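Local coordinates for lipid binding protein (PDB 5H0Q), which probably binds membrane domains that contain both sphingomyelin and cholesterol, and serves as a probe for them, at residues 4-9 and 91-96; 10-15 and 27-32; 64-69 and 97-102; 115-120 and 127-132; 144-149 and 196-201. One frame throughout, in Å; residues are numbered along the deposited sequence.

Contact 1. Residues 4-9 and 91-96; sequences GVEIDE and EKRIGN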
# COMPACT_ATOMS: atom_id res chain seq x y z
N GLY A 4 12.98 -6.93 -0.78
CA GLY A 4 13.24 -7.27 0.61
C GLY A 4 13.12 -8.75 0.88
O GLY A 4 12.61 -9.54 0.08
N VAL A 5 13.64 -9.13 2.05
CA VAL A 5 13.59 -10.50 2.54
C VAL A 5 12.41 -10.64 3.48
O VAL A 5 12.10 -9.72 4.25
CB VAL A 5 14.90 -10.90 3.25
CG1 VAL A 5 14.89 -12.38 3.57
CG2 VAL A 5 16.10 -10.54 2.41
N GLU A 6 11.74 -11.79 3.43
CA GLU A 6 10.63 -12.04 4.34
C GLU A 6 11.13 -12.23 5.77
O GLU A 6 12.02 -13.04 6.02
CB GLU A 6 9.84 -13.26 3.86
CG GLU A 6 8.58 -13.52 4.71
CD GLU A 6 7.57 -14.39 4.00
OE1 GLU A 6 6.59 -14.77 4.65
OE2 GLU A 6 7.74 -14.67 2.79
N ILE A 7 10.53 -11.50 6.70
CA ILE A 7 10.93 -11.48 8.10
C ILE A 7 9.94 -12.37 8.84
O ILE A 7 8.81 -11.97 9.10
CB ILE A 7 10.97 -10.06 8.66
CG1 ILE A 7 12.05 -9.26 7.90
CG2 ILE A 7 11.27 -10.07 10.14
CD1 ILE A 7 12.07 -7.81 8.26
N ASP A 8 10.35 -13.61 9.08
CA ASP A 8 9.48 -14.62 9.69
C ASP A 8 10.17 -15.22 10.91
O ASP A 8 11.15 -14.68 11.42
CB ASP A 8 9.13 -15.71 8.68
CG ASP A 8 10.35 -16.30 8.01
OD1 ASP A 8 11.50 -16.10 8.49
OD2 ASP A 8 10.18 -17.01 6.99
N GLU A 9 9.64 -16.34 11.43
CA GLU A 9 10.21 -16.88 12.66
C GLU A 9 11.69 -17.21 12.49
O GLU A 9 12.49 -16.95 13.39
CB GLU A 9 9.44 -18.14 13.11
CG GLU A 9 10.07 -18.80 14.32
CD GLU A 9 9.31 -20.03 14.83
OE1 GLU A 9 8.19 -20.24 14.34
OE2 GLU A 9 9.85 -20.74 15.70
N GLU A 91 1.78 -8.03 -7.46
CA GLU A 91 2.16 -9.17 -6.64
C GLU A 91 0.98 -9.60 -5.78
O GLU A 91 0.29 -8.77 -5.18
CB GLU A 91 3.36 -8.82 -5.76
CG GLU A 91 4.66 -8.71 -6.54
CD GLU A 91 5.13 -10.04 -7.09
OE1 GLU A 91 4.81 -11.08 -6.47
OE2 GLU A 91 5.80 -10.05 -8.15
N LYS A 92 0.73 -10.91 -5.73
CA LYS A 92 -0.41 -11.42 -4.99
C LYS A 92 -0.12 -11.57 -3.50
O LYS A 92 -1.04 -11.54 -2.68
CB LYS A 92 -0.86 -12.76 -5.56
CG LYS A 92 -2.24 -12.75 -6.20
CD LYS A 92 -3.34 -12.75 -5.14
CE LYS A 92 -4.02 -14.12 -5.04
NZ LYS A 92 -3.06 -15.22 -4.73
N ARG A 93 1.14 -11.76 -3.13
CA ARG A 93 1.51 -12.07 -1.75
C ARG A 93 2.74 -11.26 -1.39
O ARG A 93 3.77 -11.35 -2.06
CB ARG A 93 1.81 -13.56 -1.57
CG ARG A 93 2.16 -13.95 -0.13
CD ARG A 93 2.78 -15.33 -0.08
NE ARG A 93 3.09 -15.77 1.29
CZ ARG A 93 4.21 -15.48 1.94
NH1 ARG A 93 5.13 -14.71 1.38
NH2 ARG A 93 4.42 -15.94 3.17
N ILE A 94 2.63 -10.47 -0.32
CA ILE A 94 3.73 -9.65 0.17
C ILE A 94 4.09 -10.15 1.57
O ILE A 94 3.27 -10.09 2.49
CB ILE A 94 3.36 -8.16 0.21
CG1 ILE A 94 2.78 -7.70 -1.14
CG2 ILE A 94 4.58 -7.37 0.63
CD1 ILE A 94 2.17 -6.36 -1.09
N GLY A 95 5.30 -10.67 1.73
CA GLY A 95 5.72 -11.11 3.05
C GLY A 95 5.96 -9.96 4.00
O GLY A 95 6.16 -8.81 3.59
N ASN A 96 5.94 -10.27 5.29
CA ASN A 96 6.36 -9.30 6.28
C ASN A 96 7.79 -8.90 5.94
O ASN A 96 8.61 -9.76 5.62
CB ASN A 96 6.27 -9.95 7.66
CG ASN A 96 6.62 -9.01 8.77
OD1 ASN A 96 6.05 -7.94 8.89
ND2 ASN A 96 7.55 -9.42 9.60
O HOH W 1 5.50 -12.87 6.30

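Contact 2. Residues 10-15 and 27-32; sequences QYLRVM and ADMAKV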
# COMPACT_ATOMS: atom_id res chain seq x y z
N GLN A 10 12.06 -17.80 11.36
CA GLN A 10 13.45 -18.23 11.18
C GLN A 10 14.40 -17.04 11.14
O GLN A 10 15.53 -17.13 11.62
CB GLN A 10 13.58 -19.05 9.90
CG GLN A 10 13.11 -20.47 10.06
CD GLN A 10 14.00 -21.27 10.99
OE1 GLN A 10 15.23 -21.22 10.88
NE2 GLN A 10 13.40 -22.00 11.92
N TYR A 11 13.97 -15.93 10.52
CA TYR A 11 14.74 -14.69 10.56
C TYR A 11 14.98 -14.24 12.00
O TYR A 11 16.10 -13.93 12.39
CB TYR A 11 13.97 -13.62 9.77
CG TYR A 11 14.66 -12.29 9.47
CD1 TYR A 11 14.91 -11.91 8.17
CD2 TYR A 11 14.97 -11.38 10.48
CE1 TYR A 11 15.48 -10.68 7.86
CE2 TYR A 11 15.53 -10.13 10.18
CZ TYR A 11 15.77 -9.80 8.88
OH TYR A 11 16.30 -8.58 8.63
N LEU A 12 13.93 -14.25 12.84
CA LEU A 12 14.14 -13.75 14.19
C LEU A 12 14.92 -14.72 15.07
O LEU A 12 15.59 -14.27 16.01
CB LEU A 12 12.81 -13.42 14.86
CG LEU A 12 12.33 -11.98 14.67
CD1 LEU A 12 11.92 -11.70 13.22
CD2 LEU A 12 11.20 -11.65 15.64
N ARG A 13 14.87 -16.02 14.78
CA ARG A 13 15.55 -16.98 15.65
C ARG A 13 17.06 -16.94 15.51
O ARG A 13 17.76 -17.47 16.37
CB ARG A 13 15.05 -18.40 15.39
CG ARG A 13 13.63 -18.64 15.91
CD ARG A 13 13.46 -19.99 16.58
NE ARG A 13 12.18 -20.06 17.30
CZ ARG A 13 12.03 -19.80 18.59
NH1 ARG A 13 13.07 -19.49 19.35
NH2 ARG A 13 10.83 -19.90 19.16
N VAL A 14 17.59 -16.31 14.45
CA VAL A 14 19.03 -16.08 14.36
C VAL A 14 19.43 -14.72 14.94
O VAL A 14 20.63 -14.39 14.95
CB VAL A 14 19.57 -16.17 12.92
CG1 VAL A 14 19.40 -17.56 12.36
CG2 VAL A 14 18.90 -15.16 12.02
N MET A 15 18.48 -13.92 15.40
CA MET A 15 18.77 -12.64 16.01
C MET A 15 19.06 -12.81 17.50
O MET A 15 18.41 -13.60 18.19
CB MET A 15 17.60 -11.69 15.81
CG MET A 15 17.39 -11.32 14.37
SD MET A 15 15.97 -10.27 14.08
CE MET A 15 16.53 -8.74 14.80
N ALA A 27 3.77 -9.85 17.01
CA ALA A 27 4.24 -8.53 17.39
C ALA A 27 5.75 -8.42 17.26
O ALA A 27 6.25 -7.39 16.83
CB ALA A 27 3.82 -8.21 18.82
N ASP A 28 6.48 -9.48 17.63
CA ASP A 28 7.94 -9.48 17.48
C ASP A 28 8.33 -9.35 16.02
O ASP A 28 9.22 -8.56 15.65
CB ASP A 28 8.53 -10.77 18.06
CG ASP A 28 8.33 -10.92 19.55
OD1 ASP A 28 8.25 -9.91 20.29
OD2 ASP A 28 8.26 -12.10 20.03
N MET A 29 7.69 -10.13 15.14
CA MET A 29 8.09 -10.08 13.74
C MET A 29 7.71 -8.75 13.11
O MET A 29 8.44 -8.23 12.25
CB MET A 29 7.44 -11.25 12.99
CG MET A 29 7.91 -12.58 13.53
SD MET A 29 7.27 -13.96 12.59
CE MET A 29 5.60 -14.00 13.12
N ALA A 30 6.60 -8.17 13.55
CA ALA A 30 6.19 -6.86 13.05
C ALA A 30 7.16 -5.78 13.49
O ALA A 30 7.51 -4.88 12.71
CB ALA A 30 4.77 -6.56 13.53
N LYS A 31 7.64 -5.86 14.73
CA LYS A 31 8.58 -4.87 15.24
C LYS A 31 9.86 -4.89 14.43
O LYS A 31 10.38 -3.84 14.03
CB LYS A 31 8.88 -5.12 16.71
CG LYS A 31 9.94 -4.18 17.30
CD LYS A 31 10.22 -4.51 18.75
CE LYS A 31 11.43 -3.74 19.27
NZ LYS A 31 11.74 -4.04 20.69
N VAL A 32 10.38 -6.08 14.14
CA VAL A 32 11.61 -6.18 13.36
C VAL A 32 11.38 -5.64 11.95
O VAL A 32 12.20 -4.87 11.43
CB VAL A 32 12.10 -7.64 13.36
CG1 VAL A 32 13.35 -7.79 12.50
CG2 VAL A 32 12.44 -8.03 14.77

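Contact 3. Residues 64-69 and 97-102; sequences RVYNAT and GQWTVF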
# COMPACT_ATOMS: atom_id res chain seq x y z
N ARG A 64 4.39 2.60 -3.53
CA ARG A 64 5.19 1.59 -2.83
C ARG A 64 4.42 1.16 -1.59
O ARG A 64 3.84 2.00 -0.88
CB ARG A 64 6.58 2.10 -2.48
CG ARG A 64 6.68 3.26 -1.50
CD ARG A 64 8.17 3.57 -1.22
NE ARG A 64 8.34 4.57 -0.17
CZ ARG A 64 8.53 5.86 -0.34
NH1 ARG A 64 8.65 6.38 -1.56
NH2 ARG A 64 8.63 6.65 0.72
N VAL A 65 4.47 -0.13 -1.28
CA VAL A 65 3.72 -0.73 -0.18
C VAL A 65 4.70 -1.52 0.67
O VAL A 65 5.39 -2.39 0.13
CB VAL A 65 2.63 -1.68 -0.71
CG1 VAL A 65 1.89 -2.32 0.45
CG2 VAL A 65 1.71 -0.96 -1.66
N TYR A 66 4.73 -1.27 1.99
CA TYR A 66 5.59 -2.01 2.91
C TYR A 66 4.71 -2.76 3.90
O TYR A 66 3.89 -2.14 4.58
CB TYR A 66 6.56 -1.11 3.68
CG TYR A 66 7.59 -1.87 4.46
CD1 TYR A 66 8.46 -2.73 3.82
CD2 TYR A 66 7.68 -1.74 5.84
CE1 TYR A 66 9.44 -3.42 4.53
CE2 TYR A 66 8.65 -2.43 6.55
CZ TYR A 66 9.50 -3.27 5.89
OH TYR A 66 10.48 -3.94 6.56
N ASN A 67 4.91 -4.06 4.00
CA ASN A 67 4.18 -4.91 4.95
C ASN A 67 5.04 -5.13 6.18
O ASN A 67 6.03 -5.86 6.12
CB ASN A 67 3.79 -6.23 4.30
CG ASN A 67 3.12 -7.17 5.30
OD1 ASN A 67 2.70 -6.75 6.36
ND2 ASN A 67 3.08 -8.45 4.97
N ALA A 68 4.65 -4.50 7.29
CA ALA A 68 5.27 -4.71 8.60
C ALA A 68 4.25 -5.24 9.61
O ALA A 68 4.35 -4.92 10.79
CB ALA A 68 5.89 -3.40 9.11
N THR A 69 3.27 -6.03 9.15
CA THR A 69 2.25 -6.55 10.06
C THR A 69 2.66 -7.79 10.82
O THR A 69 1.88 -8.26 11.67
CB THR A 69 0.98 -6.89 9.31
OG1 THR A 69 1.22 -7.99 8.43
CG2 THR A 69 0.41 -5.70 8.60
N GLY A 97 8.08 -7.60 6.00
CA GLY A 97 9.40 -7.11 5.63
C GLY A 97 9.61 -6.90 4.15
O GLY A 97 10.73 -6.53 3.75
N GLN A 98 8.60 -7.13 3.33
CA GLN A 98 8.72 -6.96 1.89
C GLN A 98 7.94 -5.74 1.41
O GLN A 98 6.98 -5.29 2.04
CB GLN A 98 8.27 -8.21 1.14
CG GLN A 98 9.17 -9.38 1.47
CD GLN A 98 8.90 -10.58 0.63
OE1 GLN A 98 7.77 -11.00 0.49
NE2 GLN A 98 9.95 -11.13 0.01
N TRP A 99 8.43 -5.19 0.30
CA TRP A 99 7.79 -4.11 -0.46
C TRP A 99 7.23 -4.63 -1.78
O TRP A 99 7.79 -5.56 -2.38
CB TRP A 99 8.81 -3.02 -0.86
CG TRP A 99 9.50 -2.28 0.23
CD1 TRP A 99 10.60 -2.66 0.92
CD2 TRP A 99 9.12 -1.00 0.74
NE1 TRP A 99 10.95 -1.69 1.83
CE2 TRP A 99 10.04 -0.66 1.74
CE3 TRP A 99 8.08 -0.10 0.44
CZ2 TRP A 99 9.98 0.53 2.45
CZ3 TRP A 99 8.01 1.08 1.15
CH2 TRP A 99 8.95 1.38 2.14
N THR A 100 6.16 -3.99 -2.27
CA THR A 100 5.87 -4.05 -3.68
C THR A 100 5.68 -2.63 -4.22
O THR A 100 5.47 -1.68 -3.47
CB THR A 100 4.66 -4.92 -3.97
OG1 THR A 100 4.61 -5.19 -5.37
CG2 THR A 100 3.36 -4.27 -3.52
N VAL A 101 5.82 -2.51 -5.54
CA VAL A 101 5.73 -1.22 -6.22
C VAL A 101 4.90 -1.41 -7.47
O VAL A 101 5.07 -2.39 -8.21
CB VAL A 101 7.13 -0.67 -6.59
CG1 VAL A 101 7.00 0.64 -7.36
CG2 VAL A 101 7.95 -0.48 -5.32
N PHE A 102 4.03 -0.45 -7.75
CA PHE A 102 3.29 -0.47 -9.00
C PHE A 102 2.90 0.94 -9.37
O PHE A 102 2.96 1.87 -8.56
CB PHE A 102 2.05 -1.37 -8.89
CG PHE A 102 1.02 -0.91 -7.88
CD1 PHE A 102 0.03 -0.01 -8.24
CD2 PHE A 102 1.03 -1.39 -6.59
CE1 PHE A 102 -0.91 0.42 -7.32
CE2 PHE A 102 0.08 -0.98 -5.67
CZ PHE A 102 -0.89 -0.07 -6.04
O HOH W 2 12.64 -5.04 4.96

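Contact 4. Residues 115-120 and 127-132; sequences AGCIVY and DIFSGW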
# COMPACT_ATOMS: atom_id res chain seq x y z
N ALA A 115 -7.54 7.21 -10.05
CA ALA A 115 -8.22 6.88 -8.81
C ALA A 115 -8.44 5.38 -8.74
O ALA A 115 -8.93 4.78 -9.71
CB ALA A 115 -9.55 7.61 -8.71
N GLY A 116 -8.04 4.76 -7.64
CA GLY A 116 -8.16 3.32 -7.54
C GLY A 116 -7.84 2.84 -6.15
O GLY A 116 -7.62 3.64 -5.24
N CYS A 117 -7.78 1.52 -6.00
CA CYS A 117 -7.45 0.96 -4.70
C CYS A 117 -6.97 -0.47 -4.85
O CYS A 117 -7.18 -1.13 -5.88
CB CYS A 117 -8.65 1.03 -3.76
SG CYS A 117 -9.98 -0.16 -4.20
N ILE A 118 -6.27 -0.92 -3.82
CA ILE A 118 -5.95 -2.32 -3.63
C ILE A 118 -6.38 -2.66 -2.21
O ILE A 118 -6.24 -1.83 -1.31
CB ILE A 118 -4.45 -2.63 -3.84
CG1 ILE A 118 -4.06 -2.31 -5.28
CG2 ILE A 118 -4.18 -4.11 -3.57
CD1 ILE A 118 -2.66 -2.73 -5.66
N VAL A 119 -6.92 -3.85 -2.04
CA VAL A 119 -7.35 -4.35 -0.74
C VAL A 119 -6.51 -5.58 -0.44
O VAL A 119 -6.52 -6.55 -1.22
CB VAL A 119 -8.85 -4.70 -0.70
CG1 VAL A 119 -9.19 -5.26 0.68
CG2 VAL A 119 -9.69 -3.49 -0.99
N TYR A 120 -5.76 -5.53 0.65
CA TYR A 120 -4.94 -6.65 1.09
C TYR A 120 -5.57 -7.34 2.29
O TYR A 120 -6.04 -6.67 3.22
CB TYR A 120 -3.52 -6.20 1.48
CG TYR A 120 -2.67 -5.70 0.33
CD1 TYR A 120 -2.16 -6.59 -0.60
CD2 TYR A 120 -2.41 -4.35 0.17
CE1 TYR A 120 -1.39 -6.13 -1.67
CE2 TYR A 120 -1.64 -3.90 -0.88
CZ TYR A 120 -1.15 -4.79 -1.79
OH TYR A 120 -0.40 -4.32 -2.83
N ASP A 127 -9.00 -6.95 6.35
CA ASP A 127 -8.71 -6.42 5.03
C ASP A 127 -8.29 -4.98 5.18
O ASP A 127 -8.86 -4.22 5.98
CB ASP A 127 -9.92 -6.51 4.09
CG ASP A 127 -10.10 -7.87 3.47
OD1 ASP A 127 -9.20 -8.72 3.61
OD2 ASP A 127 -11.15 -8.11 2.85
N ILE A 128 -7.30 -4.59 4.38
CA ILE A 128 -6.78 -3.24 4.41
C ILE A 128 -7.07 -2.62 3.06
O ILE A 128 -6.47 -3.02 2.05
CB ILE A 128 -5.28 -3.21 4.69
CG1 ILE A 128 -4.95 -3.94 5.97
CG2 ILE A 128 -4.83 -1.75 4.75
CD1 ILE A 128 -3.48 -4.21 6.18
N PHE A 129 -7.93 -1.60 3.04
CA PHE A 129 -8.20 -0.81 1.84
C PHE A 129 -7.13 0.26 1.70
O PHE A 129 -6.89 1.03 2.63
CB PHE A 129 -9.58 -0.18 1.97
CG PHE A 129 -9.97 0.74 0.84
CD1 PHE A 129 -9.49 2.03 0.79
CD2 PHE A 129 -10.86 0.32 -0.14
CE1 PHE A 129 -9.86 2.89 -0.23
CE2 PHE A 129 -11.24 1.19 -1.17
CZ PHE A 129 -10.74 2.48 -1.20
N SER A 130 -6.47 0.31 0.54
CA SER A 130 -5.47 1.33 0.26
C SER A 130 -5.85 2.00 -1.05
O SER A 130 -5.76 1.39 -2.12
CB SER A 130 -4.09 0.72 0.18
OG SER A 130 -3.80 0.04 1.39
N GLY A 131 -6.28 3.25 -0.96
CA GLY A 131 -6.81 3.95 -2.11
C GLY A 131 -6.11 5.27 -2.37
O GLY A 131 -5.56 5.90 -1.47
N TRP A 132 -6.18 5.69 -3.62
CA TRP A 132 -5.60 6.94 -4.04
C TRP A 132 -6.58 7.64 -4.96
O TRP A 132 -7.43 7.01 -5.59
CB TRP A 132 -4.24 6.73 -4.74
CG TRP A 132 -4.38 5.81 -5.94
CD1 TRP A 132 -4.67 6.16 -7.23
CD2 TRP A 132 -4.33 4.39 -5.92
NE1 TRP A 132 -4.77 5.04 -8.02
CE2 TRP A 132 -4.59 3.94 -7.23
CE3 TRP A 132 -4.10 3.44 -4.91
CZ2 TRP A 132 -4.60 2.59 -7.55
CZ3 TRP A 132 -4.08 2.13 -5.24
CH2 TRP A 132 -4.35 1.70 -6.54

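Contact 5. Residues 144-149 and 196-201; sequences VLVEVR and VEYVYS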
# COMPACT_ATOMS: atom_id res chain seq x y z
N VAL A 144 -5.05 10.42 -0.50
CA VAL A 144 -4.74 9.04 -0.15
C VAL A 144 -5.64 8.63 1.01
O VAL A 144 -6.04 9.47 1.82
CB VAL A 144 -3.25 8.87 0.22
CG1 VAL A 144 -2.93 9.63 1.48
CG2 VAL A 144 -2.87 7.42 0.34
N LEU A 145 -5.96 7.33 1.09
CA LEU A 145 -6.91 6.85 2.09
C LEU A 145 -6.60 5.41 2.45
O LEU A 145 -6.50 4.57 1.55
CB LEU A 145 -8.33 6.94 1.57
CG LEU A 145 -9.43 6.44 2.51
CD1 LEU A 145 -9.56 7.38 3.66
CD2 LEU A 145 -10.72 6.28 1.74
N VAL A 146 -6.50 5.12 3.74
CA VAL A 146 -6.39 3.74 4.19
C VAL A 146 -7.52 3.47 5.18
O VAL A 146 -7.94 4.35 5.92
CB VAL A 146 -5.03 3.39 4.84
CG1 VAL A 146 -3.93 3.47 3.80
CG2 VAL A 146 -4.75 4.34 5.99
N GLU A 147 -8.03 2.24 5.14
CA GLU A 147 -8.98 1.76 6.15
C GLU A 147 -8.67 0.31 6.46
O GLU A 147 -8.50 -0.49 5.54
CB GLU A 147 -10.42 1.86 5.68
CG GLU A 147 -10.95 3.27 5.67
CD GLU A 147 -12.44 3.37 5.34
OE1 GLU A 147 -13.07 2.33 5.09
OE2 GLU A 147 -12.94 4.51 5.29
N VAL A 148 -8.59 -0.02 7.75
CA VAL A 148 -8.47 -1.40 8.20
C VAL A 148 -9.84 -1.81 8.71
O VAL A 148 -10.43 -1.11 9.54
CB VAL A 148 -7.42 -1.56 9.31
CG1 VAL A 148 -7.17 -3.04 9.59
CG2 VAL A 148 -6.11 -0.87 8.95
N ARG A 149 -10.36 -2.92 8.19
CA ARG A 149 -11.68 -3.43 8.57
C ARG A 149 -11.65 -4.95 8.59
O ARG A 149 -10.66 -5.59 8.24
CB ARG A 149 -12.76 -2.94 7.59
CG ARG A 149 -12.99 -1.44 7.61
CD ARG A 149 -13.54 -0.92 8.92
NE ARG A 149 -13.95 0.49 8.82
CZ ARG A 149 -13.15 1.55 8.97
NH1 ARG A 149 -11.87 1.38 9.24
NH2 ARG A 149 -13.65 2.78 8.87
N VAL A 196 3.39 7.63 -3.82
CA VAL A 196 2.47 7.21 -2.77
C VAL A 196 3.17 6.11 -1.99
O VAL A 196 3.82 5.25 -2.59
CB VAL A 196 1.15 6.71 -3.37
CG1 VAL A 196 0.25 6.12 -2.28
CG2 VAL A 196 0.46 7.83 -4.07
N GLU A 197 3.01 6.13 -0.66
CA GLU A 197 3.53 5.08 0.21
C GLU A 197 2.44 4.60 1.15
O GLU A 197 1.77 5.41 1.80
CB GLU A 197 4.72 5.54 1.05
CG GLU A 197 5.30 4.44 1.99
CD GLU A 197 6.45 4.94 2.85
OE1 GLU A 197 6.18 5.76 3.74
OE2 GLU A 197 7.60 4.52 2.62
N TYR A 198 2.25 3.28 1.21
CA TYR A 198 1.40 2.64 2.21
C TYR A 198 2.28 1.80 3.12
O TYR A 198 3.08 1.01 2.63
CB TYR A 198 0.36 1.75 1.53
CG TYR A 198 -0.59 2.49 0.66
CD1 TYR A 198 -1.57 3.32 1.19
CD2 TYR A 198 -0.48 2.42 -0.73
CE1 TYR A 198 -2.44 4.04 0.37
CE2 TYR A 198 -1.34 3.12 -1.56
CZ TYR A 198 -2.31 3.93 -1.01
OH TYR A 198 -3.18 4.64 -1.81
N VAL A 199 2.05 1.91 4.43
CA VAL A 199 2.76 1.08 5.41
C VAL A 199 1.74 0.44 6.31
O VAL A 199 0.96 1.15 6.96
CB VAL A 199 3.73 1.90 6.25
CG1 VAL A 199 4.51 1.01 7.17
CG2 VAL A 199 4.66 2.68 5.34
N TYR A 200 1.81 -0.87 6.43
CA TYR A 200 0.94 -1.63 7.34
C TYR A 200 1.79 -2.15 8.49
O TYR A 200 2.85 -2.74 8.25
CB TYR A 200 0.27 -2.77 6.60
CG TYR A 200 -0.23 -2.38 5.24
CD1 TYR A 200 -1.00 -1.23 5.07
CD2 TYR A 200 0.06 -3.15 4.14
CE1 TYR A 200 -1.44 -0.87 3.84
CE2 TYR A 200 -0.38 -2.79 2.89
CZ TYR A 200 -1.13 -1.65 2.74
OH TYR A 200 -1.54 -1.29 1.48
N SER A 201 1.33 -1.94 9.74
CA SER A 201 2.13 -2.30 10.90
C SER A 201 1.23 -2.90 11.99
O SER A 201 0.01 -2.92 11.87
CB SER A 201 2.89 -1.09 11.43
OG SER A 201 2.01 -0.01 11.71

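Contact 1. Residues 4-9 and 91-96
Glu6 and Arg93 meet carboxylate to guanidinium, in a salt bridge made end-on by two nitrogens. NH2 of Arg93 lies 2.9 Å from OE1 of Glu6, on the syn lone pair, and NH1 lies 3.0 Å from OE2, met on the syn side but out of the carboxylate plane. Both oxygens stay close to the guanidinium plane, although the two flat groups are turned 38° apart. With CG anti to the backbone N in each residue, two extended chains cross at about a right angle. One water donates to Glu6 OE1 and accepts from Asn96 N.

Beside this pair, Ile7 N gives a 2.8 Å bond to Asn96 O. Asn96 ND2 returns one of 2.9 Å to Ile7 O, nearly straight at 177°, while its OD1 accepts from Gly70 N. ND2 also reaches Met29 O, so the buried amide has partners on both its atoms. The result is a largely polar clasp joining the loop before helix 9-13 to strand 93-94 and the turn after it.

Contact 2. Residues 10-15 and 27-32
Leu12 pushes its CD2 methyl against helix 26-35, where it lies 3.7 Å from both Asp28 O and Asp28 CB and 4.0 Å from Met29 CG. The same methyl is 3.9 Å from CG2 of Val32, and the two side chains slide past each other in opposite directions. Val32 is therefore the partner of three residues from 10-15. Its CG1, anti to the backbone N (chi1 177°), is turned to Met15 SD at 3.9 Å and to Tyr11 CE2 at 4.0 Å, whereas CG2 lies mainly against Leu12, with Met15 CE at its margin.

Met15 and Val32 approach tip to tip. The Met15 chain bends at its last torsion (chi3 70°), which brings CE to 4.0 Å from CG1 of Val32 as well. No hydrogen bond crosses between the segments, and the evidence for association is apolar packing.

The polar ends look elsewhere: Tyr11 OH bonds to Arg36 NE, and Asp28 OD2 pairs with Lys21 NZ and accepts from Thr25 N. Helix 9-13 thus rests on one flank of helix 26-35, with Ile7 and Ile24 also touching Leu12. Away from Leu12, CB of Ala30 packs helix 26-35 on Ala68 and Thr69, at the end of strand 60-68.

Contact 3. Residues 64-69 and 97-102
Tyr66 and Trp99 face each other as a non-hydrogen-bonded pair between antiparallel strands 60-68 and 99-105, neighbours in the mixed sheet. CB of Tyr66 sits 3.6 Å from the centroid of the Trp99 six-membered ring, 9° off its normal, a CH-pi contact squarely over the face. Farther along the same indole face, CD1 of Tyr66 comes within 3.3 Å of CE2 of Trp99, and the two ring planes are inclined at 38°. Arg64 runs alongside Trp99, pointing the same way. Its CG lies between the backbone N and the carbonyl carbon (chi1 64°), and CD approaches CZ3 of Trp99 at 3.4 Å.

The backbone sets this register. Val65 and Thr100 exchange two hydrogen bonds: N of Val65 lies 2.9 Å from O of Thr100, and the return bond is similar. Beyond them, Asn67 N donates to Gln98 O, and Gly97 N donates to Asn67 O over 2.7 Å. On the sheet face opposite Tyr66 and Trp99, CB of Val65 packs against CG2 of Thr100.

In the next shell, Glu197 forms a salt bridge with NE of Arg64 and Gln48 takes its NH1, while Tyr66 OH bonds to Ala33 O. Asn67 ends the pairing in an Asx turn: OD1 accepts from Thr69 N and also, on a lone pair, from Thr69 OG1 at 2.8 Å.

Contact 4. Residues 115-120 and 127-132
A beta hairpin joins strands 114-121 and 126-134, and Trp132 folds back over the first of them. The axes of segments 115-120 and 127-132 approach to 4.5 Å and are antiparallel at 165°. Gly116 with Trp132, Ile118 with Ser130, and Tyr120 with Ile128 are hydrogen-bonded pairs, each exchanging two N-H...O=C bonds; the one from Ile128 N to Tyr120 O is 2.7 Å.

CG of Trp132 stands between its own backbone N and carbonyl carbon (chi1 57°), which lays the indole across the backbone of the facing strand. Gly116 O lies 3.4 Å above the ring plane, over its centre, and Cys117 N is 3.5 Å from CH2 of Trp132. With no side chain on Gly116, the ring can lie this close. His104 meets Trp132 edge-to-face from beyond the hairpin.

On the other face are Cys117, Val119 and Phe129. CB of Cys117 sits over the Phe129 ring, 4.0 Å from its centroid, and Val119 crosses the phenyl obliquely through CG2. Trp154 of helix 153-156 also touches both Val119 and Phe129, so a helix lies on this side. The Cys117 sulfur makes an oblique sulfur-aromatic contact, with SG 3.5 Å from CE2 of Phe129.

Contact 5. Residues 144-149 and 196-201
Tyr198 takes the largest share of this contact, with Val144 and Val146 next, and all three are buried. CG of Tyr198 is anti to the carbonyl carbon (chi1 -63°), and from there the ring reaches across to strand 143-150. CG2 of Val144 arrives from the opposite direction, 3.4 Å from CE1 of Tyr198 and 3.5 Å from its OH. That methyl is anti to the backbone N of Val144, the torsion that turns it to the ring, and it also touches CG1 of Val196 at 4.3 Å.

Val146, two residues on, meets the ring at its edge: CG1 lies near the ring plane, 3.5 Å from CD1 of Tyr198, as the two side chains slide past each other. No hydrogen bond crosses between the two segments. The phenol oxygen bonds instead to Gly131 O, on the strand next to 143-150, which satisfies a buried polar atom between the sheets, as Tyr200 OH and Ser130 OG do for each other.

The axes of segments 144-149 and 196-201 pass 9.1 Å apart and run within 14° of each other, a spacing too wide for backbone pairing. Because 143-150 belongs to the five-stranded antiparallel sheet and 193-201 to the mixed sheet, this is the face-to-face side-chain packing characteristic of a beta sandwich.

Along the chain, contact 2 is nested within the loop closed by contact 1, whose segments alternate with those of contact 3; contacts 4 and 5 follow in series. Contacts 1 and 3 have centres about 8 Å apart and share the turn leading from strand 93-94 into strand 99-105. Contact 2 is peripheral, its centre about 22 Å from that of the chain and 27 Å from contact 4. The mixed sheet holds contact 3, the antiparallel sheet contact 4, and contact 5 bridges the two, centred about 8 Å from contact 4 and 11 Å from contact 3. Packing of Phe102 on Ile118 joins the sheets again, so a two-sheet core carries helices 9-13 and 26-35 at one end.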